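Local coordinates for outer membrane protein TP0453 (Treponema pallidum, PDB 3K8G) that may take part in ligand transport at the outer membrane and alters membrane permeability at acidic pH, at residues A28-L33 against S159-A163; T54-Y58 against C153-G157. All blocks are in the same frame, centred on the assembly; numbering follows the deposited sequence.

Contact 1: residues A28-L33 against S159-A163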
loop_
_atom_site.group_PDB
_atom_site.type_symbol
_atom_site.label_atom_id
_atom_site.label_comp_id
_atom_site.label_asym_id
_atom_site.label_seq_id
_atom_site.Cartn_x
_atom_site.Cartn_y
_atom_site.Cartn_z
ATOM N N ALA A 28 3.919 -2.150 13.050
ATOM C CA ALA A 28 3.539 -2.871 14.309
ATOM C C ALA A 28 2.152 -3.501 14.208
ATOM O O ALA A 28 1.157 -2.822 13.891
ATOM C CB ALA A 28 3.634 -1.955 15.513
ATOM N N GLY A 29 2.100 -4.814 14.436
ATOM C CA GLY A 29 0.860 -5.587 14.332
ATOM C C GLY A 29 0.596 -6.165 12.952
ATOM O O GLY A 29 -0.304 -7.015 12.782
ATOM N N ASN A 30 1.384 -5.725 11.968
ATOM C CA ASN A 30 1.226 -6.186 10.588
ATOM C C ASN A 30 2.443 -6.842 9.958
ATOM O O ASN A 30 2.544 -6.954 8.723
ATOM C CB ASN A 30 0.716 -5.040 9.707
ATOM C CG ASN A 30 -0.584 -4.473 10.213
ATOM O OD1 ASN A 30 -1.574 -5.166 10.251
ATOM N ND2 ASN A 30 -0.577 -3.221 10.628
ATOM N N GLU A 31 3.343 -7.327 10.814
ATOM C CA GLU A 31 4.622 -7.876 10.385
ATOM C C GLU A 31 4.522 -9.054 9.430
ATOM O O GLU A 31 5.215 -9.085 8.405
ATOM C CB GLU A 31 5.490 -8.244 11.623
ATOM C CG GLU A 31 5.815 -7.042 12.524
ATOM C CD GLU A 31 4.809 -6.811 13.654
ATOM O OE1 GLU A 31 3.692 -7.370 13.636
ATOM O OE2 GLU A 31 5.140 -6.062 14.589
ATOM N N ASN A 32 3.662 -10.017 9.753
ATOM C CA ASN A 32 3.485 -11.207 8.920
ATOM C C ASN A 32 2.931 -10.839 7.541
ATOM O O ASN A 32 3.443 -11.280 6.510
ATOM C CB ASN A 32 2.555 -12.217 9.600
ATOM C CG ASN A 32 2.227 -13.428 8.702
ATOM O OD1 ASN A 32 1.063 -13.648 8.319
ATOM N ND2 ASN A 32 3.250 -14.218 8.366
ATOM N N LEU A 33 1.872 -10.036 7.528
ATOM C CA LEU A 33 1.292 -9.598 6.257
ATOM C C LEU A 33 2.341 -8.941 5.335
ATOM O O LEU A 33 2.450 -9.277 4.159
ATOM C CB LEU A 33 0.139 -8.621 6.502
ATOM C CG LEU A 33 -0.430 -7.997 5.224
ATOM C CD1 LEU A 33 -1.149 -9.100 4.470
ATOM C CD2 LEU A 33 -1.371 -6.834 5.553
ATOM N N SER A 159 -2.879 3.468 16.303
ATOM C CA SER A 159 -3.641 2.483 15.533
ATOM C C SER A 159 -2.724 1.551 14.722
ATOM O O SER A 159 -1.621 1.948 14.285
ATOM C CB SER A 159 -4.662 3.192 14.630
ATOM O OG SER A 159 -5.442 2.272 13.871
ATOM N N GLN A 160 -3.187 0.316 14.529
ATOM C CA GLN A 160 -2.503 -0.672 13.680
ATOM C C GLN A 160 -3.351 -1.047 12.449
ATOM O O GLN A 160 -3.125 -2.065 11.801
ATOM C CB GLN A 160 -2.159 -1.910 14.506
ATOM C CG GLN A 160 -1.432 -1.502 15.825
ATOM C CD GLN A 160 -0.767 -2.662 16.519
ATOM O OE1 GLN A 160 -1.223 -3.801 16.412
ATOM N NE2 GLN A 160 0.317 -2.377 17.239
ATOM N N THR A 161 -4.316 -0.191 12.135
ATOM C CA THR A 161 -5.200 -0.380 10.976
ATOM C C THR A 161 -4.428 -0.136 9.674
ATOM O O THR A 161 -3.783 0.894 9.514
ATOM C CB THR A 161 -6.415 0.546 11.076
ATOM O OG1 THR A 161 -7.155 0.209 12.257
ATOM C CG2 THR A 161 -7.357 0.378 9.886
ATOM N N VAL A 162 -4.539 -1.094 8.764
ATOM C CA VAL A 162 -4.046 -1.023 7.389
ATOM C C VAL A 162 -5.150 -0.336 6.557
ATOM O O VAL A 162 -6.325 -0.671 6.699
ATOM C CB VAL A 162 -3.779 -2.445 6.840
ATOM C CG1 VAL A 162 -3.380 -2.430 5.315
ATOM C CG2 VAL A 162 -2.701 -3.146 7.664
ATOM N N ALA A 163 -4.775 0.649 5.734
ATOM C CA ALA A 163 -5.776 1.399 4.932
ATOM C C ALA A 163 -5.493 1.258 3.434
ATOM O O ALA A 163 -4.343 1.374 3.010
ATOM C CB ALA A 163 -5.782 2.908 5.362
HETATM O O HOH W 1 -3.414 -4.654 12.245
#

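Contact 2: residues T54-Y58 against C153-G157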
loop_
_atom_site.group_PDB
_atom_site.type_symbol
_atom_site.label_atom_id
_atom_site.label_comp_id
_atom_site.label_asym_id
_atom_site.label_seq_id
_atom_site.Cartn_x
_atom_site.Cartn_y
_atom_site.Cartn_z
ATOM N N THR A 54 11.281 0.043 10.261
ATOM C CA THR A 54 10.275 0.994 9.749
ATOM C C THR A 54 9.054 1.029 10.669
ATOM O O THR A 54 8.606 -0.023 11.117
ATOM C CB THR A 54 9.878 0.572 8.339
ATOM O OG1 THR A 54 11.049 0.564 7.526
ATOM C CG2 THR A 54 8.816 1.528 7.692
ATOM N N THR A 55 8.536 2.224 10.976
ATOM C CA THR A 55 7.318 2.309 11.782
ATOM C C THR A 55 6.058 2.329 10.899
ATOM O O THR A 55 5.014 1.793 11.309
ATOM C CB THR A 55 7.308 3.520 12.759
ATOM O OG1 THR A 55 7.501 4.720 12.020
ATOM C CG2 THR A 55 8.459 3.415 13.786
ATOM N N ALA A 56 6.161 2.923 9.698
ATOM C CA ALA A 56 4.996 3.033 8.811
ATOM C C ALA A 56 5.419 3.088 7.345
ATOM O O ALA A 56 6.453 3.674 7.011
ATOM C CB ALA A 56 4.172 4.284 9.160
ATOM N N VAL A 57 4.625 2.445 6.490
ATOM C CA VAL A 57 4.886 2.409 5.055
ATOM C C VAL A 57 3.675 3.058 4.317
ATOM O O VAL A 57 2.530 2.682 4.556
ATOM C CB VAL A 57 5.073 0.945 4.558
ATOM C CG1 VAL A 57 5.189 0.886 3.010
ATOM C CG2 VAL A 57 6.352 0.291 5.171
ATOM N N TYR A 58 3.959 3.988 3.410
ATOM C CA TYR A 58 2.953 4.640 2.559
ATOM C C TYR A 58 3.225 4.157 1.147
ATOM O O TYR A 58 4.388 4.113 0.724
ATOM C CB TYR A 58 3.147 6.158 2.617
ATOM C CG TYR A 58 3.053 6.713 4.001
ATOM C CD1 TYR A 58 1.864 7.289 4.452
ATOM C CD2 TYR A 58 4.140 6.649 4.879
ATOM C CE1 TYR A 58 1.757 7.810 5.741
ATOM C CE2 TYR A 58 4.036 7.158 6.187
ATOM C CZ TYR A 58 2.837 7.732 6.602
ATOM O OH TYR A 58 2.717 8.250 7.882
ATOM N N CYS A 153 -3.270 7.580 8.273
ATOM C CA CYS A 153 -1.907 8.001 7.925
ATOM C C CYS A 153 -1.204 8.816 9.002
ATOM O O CYS A 153 0.023 8.843 9.037
ATOM C CB CYS A 153 -1.849 8.749 6.572
ATOM S SG CYS A 153 -2.113 7.656 5.151
ATOM N N THR A 154 -1.944 9.503 9.875
ATOM C CA THR A 154 -1.250 10.202 10.957
ATOM C C THR A 154 -1.398 9.553 12.329
ATOM O O THR A 154 -1.122 10.182 13.332
ATOM C CB THR A 154 -1.682 11.643 11.031
ATOM O OG1 THR A 154 -3.100 11.697 11.181
ATOM C CG2 THR A 154 -1.261 12.383 9.752
ATOM N N SER A 155 -1.818 8.296 12.369
ATOM C CA SER A 155 -2.142 7.624 13.621
ATOM C C SER A 155 -1.065 6.666 14.141
ATOM O O SER A 155 -1.353 5.838 15.029
ATOM C CB SER A 155 -3.465 6.863 13.464
ATOM O OG SER A 155 -4.547 7.774 13.320
ATOM N N GLU A 156 0.161 6.757 13.615
ATOM C CA GLU A 156 1.170 5.748 13.982
ATOM C C GLU A 156 1.463 5.798 15.475
ATOM O O GLU A 156 1.815 6.843 16.016
ATOM C CB GLU A 156 2.447 5.803 13.109
ATOM C CG GLU A 156 3.227 7.130 13.123
ATOM C CD GLU A 156 4.329 7.186 12.064
ATOM O OE1 GLU A 156 4.144 7.889 11.040
ATOM O OE2 GLU A 156 5.382 6.534 12.251
ATOM N N GLY A 157 1.262 4.667 16.135
ATOM C CA GLY A 157 1.410 4.581 17.575
ATOM C C GLY A 157 0.073 4.303 18.221
ATOM O O GLY A 157 -0.003 3.520 19.167
#

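Contact 1: residues A28-L33 against S159-A163
Gly29 and Gln160 bring the backbones nearest, their CA atoms 6.0 Å apart, where a turn leading into helix 31-41 passes the residues ahead of strand 162-166. Asn30 carries the polar part. Its CG stands beside the backbone N, anti to the carbonyl carbon (chi1 -57°), extending the amide toward Gln160. Asn30 ND2 donates to Gln160 O at 3.0 Å, and the N-H...O angle of 177° makes the bond almost straight. The acceptor lies in the Asn30 amide plane, although the donor is tilted 34° from the carbonyl plane. A water bridges the same two groups, donating to Asn30 OD1 (2.8 Å) and to Gln160 O (2.6 Å), so this carbonyl oxygen receives two bonds. Tyr200 OH also bonds to OD1 and Pro26 O to ND2; both ends of the buried amide are thus engaged, which should fix its rotation. Val162 CG2 lies against the Asn30 amide, 3.5 Å from Asn30 OD1, and Leu33 CD2 makes a looser apolar contact with Val162 CG2. Leu33 also packs on Leu248 and Ala249 of helix 245-253. The extended Gln160 side chain lies along the turn, CD 3.3 Å from Ala28 O and OE1 3.4 Å from Gly29 CA. Asn30 is at the N-cap without a side-chain capping bond; its amide instead ties helix 31-41, assigned as amphipathic in its first turns and described as moving when the cavity opens, to the U-shaped beta-half-barrel.

Contact 2: residues T54-Y58 against C153-G157
The ring of Tyr58 meets Cys153 with its edge: Cys153 CB stands near the ring plane, 3.8 Å from Tyr58 CE1, and Cys153 O lies in that plane. The contacts from 153-157 thus come at the ring edge, while outside these segments the Tyr24 ring packs with that of Tyr58. Cys153 SG is also edge-on, 5.1 Å from the Tyr58 ring centroid and 77° off its normal. That is a sulfur-aromatic contact made at the rim of the ring. The hydroxyl completes the grip, Tyr58 OH donating to Cys153 O at 3.0 Å in the carbonyl plane, with a C=O...donor angle of 152°. Glu156 reaches strand 54-62 from its own loop, crossing Tyr58 at about a right angle. With CG set between the backbone N and the carbonyl carbon (chi1 59°) and the chain extended beyond, its carboxylate arrives beside Ala56 CB, which is 4.0 Å from Glu156 OE2. Thr55 OG1 is 2.8 Å from Glu156 OE2 and hydrogen-bonds to Ser73 O. Ser73 on strand 67-74 is opposite two residues, Thr55 and Ala56, as in a classic beta bulge. The contact therefore joins the chain leaving helix 147-153, which is probably amphipathic, to the bulged start of a half-barrel strand.

In the fold
From the N terminus, strand 21-26 leads into 28-33, the first half of contact 1. The chain then runs through helices 31-41 and 45-52 to 54-58, where contact 2 begins. It continues through strands 67-74 to 117-123 and on to helix 147-153, after which 153-157 closes the loop of contact 2. One residue further on, 159-163 closes contact 1, so contact 2 is nested inside it, with centres about 9 Å apart. Strand order gives the common reference: 21-26 lies between 54-62 and 162-166, pairing antiparallel with both. Contact 1 ties a helix entrance to strand 162-166, whereas contact 2 ties the chain leaving helix 147-153 to strand 54-62.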